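Local coordinates for protein peptide chain release factor RF2 (Thermus thermophilus, PDB 2IHR) that recognises the stop codons UGA and UAA on the ribosome and directs the release of the finished polypeptide through its GGQ motif, at residues Val210-Leu222 with Ala275-Glu287. Numbering follows the deposited sequence.
Sequences VIPEVDEEVEVVL and ALKILKARLYELE
The ring of Y284 is met by two valines of the loop: V214 CG1 lies 3.6 Å from its CE2 and V218 CG1 3.8 Å from its CE1, both methyls arriving obliquely from the same side of the ring plane. A chi1 of -180°, which sets CG anti to the backbone N, carries the tyrosine ring out from the helix to reach them. The other flat group, the carboxylate of E219, comes down on the helix backbone. Its OE2 is 3.2 Å from K280 CB and also approaches the amide of A281, but at a poor angle for a hydrogen bond.

K280 supplies the polar tie. Its chain runs out over the E219 side chain, then bends at the last torsion to bring NZ 2.9 Å from V220 O, nearly in line with the carbonyl (168°). With an alanine here, V220 O is likely to lose its lysine donor and the E219 side chain the aliphatic chain packed against it.

Apolar contacts continue at both ends. L222 CD1 packs against both L276 CD2 (3.9 Å) and L279 CD1 (3.8 Å); H253 of strand 248-253 also touches the L222 side chain. L276, K280 and Y284 thus illustrate how a helix can hold an irregular connection by touching it at successive turns. Toward the strand, I211 forks over the helix: CD1 rests on the aliphatic CG of R282, and CG2 packs on E285 CG at 3.7 Å, the carboxylate of E285 being salt-bridged to R288. The small A281 lets strand and helix axes approach to 8.2 Å, crossing at 116°.

Helix 268-294 thus bridges two sheets, lying against strand 201-213 of the large mixed sheet and, through L279 and L283, against the three-stranded antiparallel sheet. This alpha-beta packing belongs to the release-factor domain whose GGQ motif, containing Q240, lies between strands 227-232 and 248-253.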
ATOM      1  N   VAL A 210       0.345   6.610  -2.996  1.00 62.87           N
ATOM      2  CA  VAL A 210       1.138   5.578  -2.370  1.00 60.24           C
ATOM      3  C   VAL A 210       2.050   4.930  -3.425  1.00 61.55           C
ATOM      4  O   VAL A 210       1.566   4.454  -4.458  1.00 68.93           O
ATOM      5  CB  VAL A 210       0.229   4.441  -1.782  1.00 48.96           C
ATOM      6  CG1 VAL A 210       1.003   3.601  -0.727  1.00 39.01           C
ATOM      7  CG2 VAL A 210      -1.001   5.044  -1.183  1.00 41.54           C
ATOM      8  N   ILE A 211       3.361   4.923  -3.157  1.00 64.70           N
ATOM      9  CA  ILE A 211       4.374   4.295  -4.016  1.00 57.19           C
ATOM     10  C   ILE A 211       5.283   3.511  -3.042  1.00 60.81           C
ATOM     11  O   ILE A 211       5.325   3.803  -1.851  1.00 62.67           O
ATOM     12  CB  ILE A 211       5.205   5.344  -4.723  1.00 60.78           C
ATOM     13  CG1 ILE A 211       6.062   6.068  -3.680  1.00 57.21           C
ATOM     14  CG2 ILE A 211       4.283   6.275  -5.560  1.00 45.48           C
ATOM     15  CD1 ILE A 211       6.835   7.210  -4.204  1.00 49.93           C
ATOM     16  N   PRO A 212       6.027   2.514  -3.516  1.00 68.55           N
ATOM     17  CA  PRO A 212       6.838   1.844  -2.474  1.00 69.87           C
ATOM     18  C   PRO A 212       8.270   2.327  -2.251  1.00 73.52           C
ATOM     19  O   PRO A 212       8.948   2.717  -3.220  1.00 69.53           O
ATOM     20  CB  PRO A 212       6.840   0.385  -2.919  1.00 60.04           C
ATOM     21  CG  PRO A 212       6.901   0.507  -4.414  1.00 59.84           C
ATOM     22  CD  PRO A 212       5.948   1.701  -4.748  1.00 57.40           C
ATOM     23  N   GLU A 213       8.710   2.300  -0.979  1.00 69.07           N
ATOM     24  CA  GLU A 213      10.099   2.636  -0.616  1.00 72.41           C
ATOM     25  C   GLU A 213      10.903   1.352  -0.850  1.00 73.86           C
ATOM     26  O   GLU A 213      10.954   0.439  -0.005  1.00 73.64           O
ATOM     27  CB  GLU A 213      10.270   3.035   0.849  1.00 79.41           C
ATOM     28  CG  GLU A 213      11.594   2.498   1.427  1.00 79.21           C
ATOM     29  CD  GLU A 213      11.966   3.086   2.772  1.00 83.64           C
ATOM     30  OE1 GLU A 213      11.743   2.419   3.825  1.00 77.53           O
ATOM     31  OE2 GLU A 213      12.491   4.229   2.757  1.00 78.14           O
ATOM     32  N   VAL A 214      11.519   1.305  -2.022  1.00 67.93           N
ATOM     33  CA  VAL A 214      12.333   0.196  -2.497  1.00 76.64           C
ATOM     34  C   VAL A 214      13.718   0.047  -1.840  1.00 89.13           C
ATOM     35  O   VAL A 214      14.050   0.729  -0.851  1.00 96.37           O
ATOM     36  CB  VAL A 214      12.513   0.346  -3.985  1.00 73.20           C
ATOM     37  CG1 VAL A 214      11.142   0.371  -4.686  1.00 60.40           C
ATOM     38  CG2 VAL A 214      13.222   1.631  -4.241  1.00 78.05           C
ATOM     39  N   ASP A 215      14.550  -0.796  -2.441  1.00120.73           N
ATOM     40  CA  ASP A 215      15.839  -1.108  -1.853  1.00126.90           C
ATOM     41  C   ASP A 215      17.129  -0.382  -2.199  1.00128.68           C
ATOM     42  O   ASP A 215      18.206  -0.948  -2.021  1.00132.61           O
ATOM     43  CB  ASP A 215      16.056  -2.621  -1.962  1.00126.98           C
ATOM     44  CG  ASP A 215      15.130  -3.278  -2.985  1.00132.26           C
ATOM     45  OD1 ASP A 215      14.138  -2.663  -3.454  1.00134.44           O
ATOM     46  OD2 ASP A 215      15.379  -4.449  -3.313  1.00130.35           O
ATOM     47  N   GLU A 216      17.021   0.857  -2.667  1.00116.44           N
ATOM     48  CA  GLU A 216      18.173   1.707  -2.986  1.00120.09           C
ATOM     49  C   GLU A 216      19.292   1.136  -3.844  1.00118.79           C
ATOM     50  O   GLU A 216      20.138   1.886  -4.337  1.00124.00           O
ATOM     51  CB  GLU A 216      18.763   2.273  -1.675  1.00140.19           C
ATOM     52  CG  GLU A 216      19.429   1.277  -0.736  1.00146.89           C
ATOM     53  CD  GLU A 216      19.901   1.913   0.558  1.00149.85           C
ATOM     54  OE1 GLU A 216      19.356   1.584   1.641  1.00154.21           O
ATOM     55  OE2 GLU A 216      20.817   2.752   0.485  1.00151.73           O
ATOM     56  N   GLU A 217      19.314  -0.188  -3.960  1.00117.56           N
ATOM     57  CA  GLU A 217      20.299  -0.898  -4.757  1.00110.66           C
ATOM     58  C   GLU A 217      19.684  -0.887  -6.136  1.00107.09           C
ATOM     59  O   GLU A 217      20.381  -0.739  -7.158  1.00110.79           O
ATOM     60  CB  GLU A 217      20.459  -2.358  -4.308  1.00 90.85           C
ATOM     61  CG  GLU A 217      21.396  -2.555  -3.135  1.00100.79           C
ATOM     62  CD  GLU A 217      20.758  -2.193  -1.799  1.00110.04           C
ATOM     63  OE1 GLU A 217      21.155  -1.182  -1.177  1.00118.53           O
ATOM     64  OE2 GLU A 217      19.852  -2.930  -1.370  1.00115.52           O
ATOM     65  N   VAL A 218      18.368  -1.048  -6.161  1.00 92.85           N
ATOM     66  CA  VAL A 218      17.634  -1.065  -7.411  1.00 86.59           C
ATOM     67  C   VAL A 218      17.311   0.352  -7.858  1.00 83.36           C
ATOM     68  O   VAL A 218      16.771   0.570  -8.945  1.00 77.73           O
ATOM     69  CB  VAL A 218      16.356  -1.878  -7.247  1.00 94.07           C
ATOM     70  CG1 VAL A 218      15.541  -1.838  -8.526  1.00 95.91           C
ATOM     71  CG2 VAL A 218      16.725  -3.323  -6.889  1.00 84.63           C
ATOM     72  N   GLU A 219      17.666   1.310  -7.003  1.00 95.68           N
ATOM     73  CA  GLU A 219      17.435   2.733  -7.261  1.00102.61           C
ATOM     74  C   GLU A 219      18.677   3.369  -7.873  1.00105.60           C
ATOM     75  O   GLU A 219      19.803   2.944  -7.587  1.00109.34           O
ATOM     76  CB  GLU A 219      17.102   3.480  -5.959  1.00119.11           C
ATOM     77  CG  GLU A 219      15.737   3.180  -5.382  1.00126.29           C
ATOM     78  CD  GLU A 219      15.474   3.899  -4.063  1.00133.91           C
ATOM     79  OE1 GLU A 219      16.265   3.716  -3.113  1.00139.26           O
ATOM     80  OE2 GLU A 219      14.470   4.642  -3.971  1.00137.80           O
ATOM     81  N   VAL A 220      18.465   4.388  -8.705  1.00106.30           N
ATOM     82  CA  VAL A 220      19.567   5.102  -9.341  1.00105.81           C
ATOM     83  C   VAL A 220      20.492   5.707  -8.295  1.00106.34           C
ATOM     84  O   VAL A 220      20.269   5.576  -7.081  1.00102.96           O
ATOM     85  CB  VAL A 220      19.077   6.252 -10.254  1.00120.79           C
ATOM     86  CG1 VAL A 220      18.849   5.739 -11.657  1.00125.50           C
ATOM     87  CG2 VAL A 220      17.807   6.862  -9.693  1.00118.69           C
ATOM     88  N   VAL A 221      21.541   6.361  -8.783  1.00130.61           N
ATOM     89  CA  VAL A 221      22.526   7.005  -7.926  1.00127.60           C
ATOM     90  C   VAL A 221      22.495   8.488  -8.250  1.00124.89           C
ATOM     91  O   VAL A 221      22.317   8.894  -9.403  1.00123.04           O
ATOM     92  CB  VAL A 221      23.927   6.448  -8.171  1.00 94.42           C
ATOM     93  CG1 VAL A 221      24.719   6.512  -6.888  1.00 98.22           C
ATOM     94  CG2 VAL A 221      23.839   5.009  -8.700  1.00 90.41           C
ATOM     95  N   LEU A 222      22.674   9.306  -7.231  1.00 87.82           N
ATOM     96  CA  LEU A 222      22.577  10.733  -7.465  1.00 88.49           C
ATOM     97  C   LEU A 222      23.852  11.561  -7.542  1.00 85.34           C
ATOM     98  O   LEU A 222      24.791  11.421  -6.732  1.00 77.02           O
ATOM     99  CB  LEU A 222      21.618  11.351  -6.434  1.00101.54           C
ATOM    100  CG  LEU A 222      20.131  10.969  -6.487  1.00 97.83           C
ATOM    101  CD1 LEU A 222      19.424  11.542  -5.253  1.00 86.81           C
ATOM    102  CD2 LEU A 222      19.492  11.472  -7.798  1.00 95.57           C
ATOM    103  N   ALA A 275      15.039  12.494   2.975  1.00 69.10           N
ATOM    104  CA  ALA A 275      14.604  13.291   1.814  1.00 66.22           C
ATOM    105  C   ALA A 275      15.063  12.681   0.525  1.00 68.67           C
ATOM    106  O   ALA A 275      14.357  12.740  -0.501  1.00 70.96           O
ATOM    107  CB  ALA A 275      15.149  14.716   1.897  1.00 46.18           C
ATOM    108  N   LEU A 276      16.263  12.107   0.591  1.00 70.12           N
ATOM    109  CA  LEU A 276      16.907  11.478  -0.561  1.00 73.11           C
ATOM    110  C   LEU A 276      16.426  10.060  -0.795  1.00 71.86           C
ATOM    111  O   LEU A 276      16.419   9.578  -1.932  1.00 70.18           O
ATOM    112  CB  LEU A 276      18.432  11.478  -0.361  1.00 88.52           C
ATOM    113  CG  LEU A 276      19.238  12.787  -0.422  1.00 87.47           C
ATOM    114  CD1 LEU A 276      20.630  12.486   0.079  1.00 85.73           C
ATOM    115  CD2 LEU A 276      19.296  13.352  -1.855  1.00 84.84           C
ATOM    116  N   LYS A 277      16.044   9.392   0.296  1.00 76.67           N
ATOM    117  CA  LYS A 277      15.550   8.025   0.247  1.00 76.11           C
ATOM    118  C   LYS A 277      14.165   8.073  -0.410  1.00 71.45           C
ATOM    119  O   LYS A 277      13.839   7.224  -1.251  1.00 66.62           O
ATOM    120  CB  LYS A 277      15.489   7.432   1.660  1.00 82.23           C
ATOM    121  CG  LYS A 277      16.113   6.040   1.721  1.00 90.72           C
ATOM    122  CD  LYS A 277      15.984   5.398   3.091  1.00 96.58           C
ATOM    123  CE  LYS A 277      16.792   6.149   4.112  1.00104.49           C
ATOM    124  NZ  LYS A 277      17.157   5.255   5.235  1.00109.61           N
ATOM    125  N   ILE A 278      13.364   9.075  -0.030  1.00 63.72           N
ATOM    126  CA  ILE A 278      12.047   9.274  -0.640  1.00 67.94           C
ATOM    127  C   ILE A 278      12.250   9.680  -2.100  1.00 70.97           C
ATOM    128  O   ILE A 278      11.760   9.006  -3.006  1.00 73.71           O
ATOM    129  CB  ILE A 278      11.175  10.402   0.051  1.00 67.91           C
ATOM    130  CG1 ILE A 278      10.397   9.855   1.262  1.00 62.96           C
ATOM    131  CG2 ILE A 278      10.087  10.874  -0.924  1.00 64.33           C
ATOM    132  CD1 ILE A 278      11.182   9.589   2.485  1.00 64.12           C
ATOM    133  N   LEU A 279      12.984  10.767  -2.321  1.00 81.63           N
ATOM    134  CA  LEU A 279      13.246  11.265  -3.670  1.00 81.49           C
ATOM    135  C   LEU A 279      13.642  10.168  -4.644  1.00 79.11           C
ATOM    136  O   LEU A 279      13.133  10.082  -5.778  1.00 77.03           O
ATOM    137  CB  LEU A 279      14.352  12.319  -3.652  1.00 85.03           C
ATOM    138  CG  LEU A 279      14.496  13.191  -4.914  1.00 92.25           C
ATOM    139  CD1 LEU A 279      15.886  13.007  -5.513  1.00100.06           C
ATOM    140  CD2 LEU A 279      13.407  12.859  -5.945  1.00 92.67           C
ATOM    141  N   LYS A 280      14.556   9.328  -4.205  1.00 72.98           N
ATOM    142  CA  LYS A 280      15.011   8.267  -5.070  1.00 81.17           C
ATOM    143  C   LYS A 280      13.815   7.434  -5.529  1.00 82.69           C
ATOM    144  O   LYS A 280      13.618   7.189  -6.736  1.00 82.45           O
ATOM    145  CB  LYS A 280      16.060   7.406  -4.339  1.00 93.75           C
ATOM    146  CG  LYS A 280      17.540   7.856  -4.530  1.00 88.13           C
ATOM    147  CD  LYS A 280      18.456   7.239  -3.469  1.00 91.34           C
ATOM    148  CE  LYS A 280      19.885   7.086  -3.924  1.00 92.20           C
ATOM    149  NZ  LYS A 280      20.243   5.651  -4.160  1.00 88.79           N
ATOM    150  N   ALA A 281      13.007   7.028  -4.554  1.00108.54           N
ATOM    151  CA  ALA A 281      11.815   6.211  -4.786  1.00 99.64           C
ATOM    152  C   ALA A 281      10.752   6.841  -5.689  1.00 94.88           C
ATOM    153  O   ALA A 281       9.968   6.137  -6.321  1.00102.89           O
ATOM    154  CB  ALA A 281      11.213   5.871  -3.483  1.00 42.28           C
ATOM    155  N   ARG A 282      10.706   8.166  -5.724  1.00 67.63           N
ATOM    156  CA  ARG A 282       9.750   8.860  -6.570  1.00 67.24           C
ATOM    157  C   ARG A 282      10.217   8.860  -8.025  1.00 73.93           C
ATOM    158  O   ARG A 282       9.416   8.853  -8.955  1.00 72.49           O
ATOM    159  CB  ARG A 282       9.571  10.282  -6.070  1.00 65.45           C
ATOM    160  CG  ARG A 282       8.851  10.367  -4.738  1.00 64.52           C
ATOM    161  CD  ARG A 282       8.499  11.789  -4.415  1.00 58.05           C
ATOM    162  NE  ARG A 282       7.819  12.321  -5.571  1.00 58.36           N
ATOM    163  CZ  ARG A 282       7.571  13.607  -5.777  1.00 61.13           C
ATOM    164  NH1 ARG A 282       7.937  14.547  -4.904  1.00 59.90           N
ATOM    165  NH2 ARG A 282       6.932  13.937  -6.885  1.00 52.41           N
ATOM    166  N   LEU A 283      11.534   8.876  -8.205  1.00 86.42           N
ATOM    167  CA  LEU A 283      12.130   8.849  -9.527  1.00 83.72           C
ATOM    168  C   LEU A 283      11.924   7.438 -10.047  1.00 84.66           C
ATOM    169  O   LEU A 283      11.580   7.230 -11.207  1.00 87.49           O
ATOM    170  CB  LEU A 283      13.617   9.167  -9.414  1.00 78.68           C
ATOM    171  CG  LEU A 283      13.937  10.610  -9.007  1.00 81.37           C
ATOM    172  CD1 LEU A 283      15.388  10.754  -8.546  1.00 72.74           C
ATOM    173  CD2 LEU A 283      13.630  11.506 -10.208  1.00 79.14           C
ATOM    174  N   TYR A 284      12.138   6.470  -9.167  1.00 76.68           N
ATOM    175  CA  TYR A 284      11.954   5.064  -9.493  1.00 78.47           C
ATOM    176  C   TYR A 284      10.524   4.811  -9.987  1.00 82.92           C
ATOM    177  O   TYR A 284      10.265   3.952 -10.832  1.00 84.51           O
ATOM    178  CB  TYR A 284      12.183   4.229  -8.243  1.00 66.13           C
ATOM    179  CG  TYR A 284      12.018   2.761  -8.491  1.00 67.63           C
ATOM    180  CD1 TYR A 284      13.004   2.030  -9.160  1.00 72.78           C
ATOM    181  CD2 TYR A 284      10.889   2.091  -8.064  1.00 71.13           C
ATOM    182  CE1 TYR A 284      12.864   0.655  -9.387  1.00 75.99           C
ATOM    183  CE2 TYR A 284      10.738   0.711  -8.291  1.00 74.88           C
ATOM    184  CZ  TYR A 284      11.732   0.010  -8.945  1.00 75.57           C
ATOM    185  OH  TYR A 284      11.616  -1.333  -9.097  1.00 78.00           O
ATOM    186  N   GLU A 285       9.604   5.563  -9.398  1.00 83.41           N
ATOM    187  CA  GLU A 285       8.198   5.492  -9.709  1.00 80.33           C
ATOM    188  C   GLU A 285       8.011   6.237 -11.012  1.00 80.12           C
ATOM    189  O   GLU A 285       7.299   5.756 -11.886  1.00 83.00           O
ATOM    190  CB  GLU A 285       7.394   6.135  -8.567  1.00 81.76           C
ATOM    191  CG  GLU A 285       5.916   6.450  -8.853  1.00 82.25           C
ATOM    192  CD  GLU A 285       5.085   5.234  -9.242  1.00 90.87           C
ATOM    193  OE1 GLU A 285       5.589   4.090  -9.087  1.00 91.02           O
ATOM    194  OE2 GLU A 285       3.928   5.437  -9.693  1.00 92.62           O
ATOM    195  N   LEU A 286       8.647   7.401 -11.153  1.00 74.22           N
ATOM    196  CA  LEU A 286       8.543   8.156 -12.400  1.00 78.68           C
ATOM    197  C   LEU A 286       8.982   7.256 -13.579  1.00 83.24           C
ATOM    198  O   LEU A 286       8.408   7.329 -14.680  1.00 76.09           O
ATOM    199  CB  LEU A 286       9.396   9.416 -12.350  1.00 92.08           C
ATOM    200  CG  LEU A 286       8.758  10.588 -13.125  1.00100.48           C
ATOM    201  CD1 LEU A 286       9.501  11.875 -12.812  1.00102.64           C
ATOM    202  CD2 LEU A 286       8.768  10.330 -14.639  1.00102.85           C
ATOM    203  N   GLU A 287       9.970   6.387 -13.344  1.00 79.84           N
ATOM    204  CA  GLU A 287      10.429   5.462 -14.381  1.00 91.78           C
ATOM    205  C   GLU A 287       9.367   4.436 -14.744  1.00 90.21           C
ATOM    206  O   GLU A 287       8.895   4.408 -15.874  1.00 94.47           O
ATOM    207  CB  GLU A 287      11.702   4.728 -13.957  1.00103.11           C
ATOM    208  CG  GLU A 287      12.986   5.414 -14.406  1.00125.18           C
ATOM    209  CD  GLU A 287      13.003   5.720 -15.904  1.00137.20           C
ATOM    210  OE1 GLU A 287      12.262   6.629 -16.344  1.00147.25           O
ATOM    211  OE2 GLU A 287      13.756   5.048 -16.642  1.00148.76           O
TER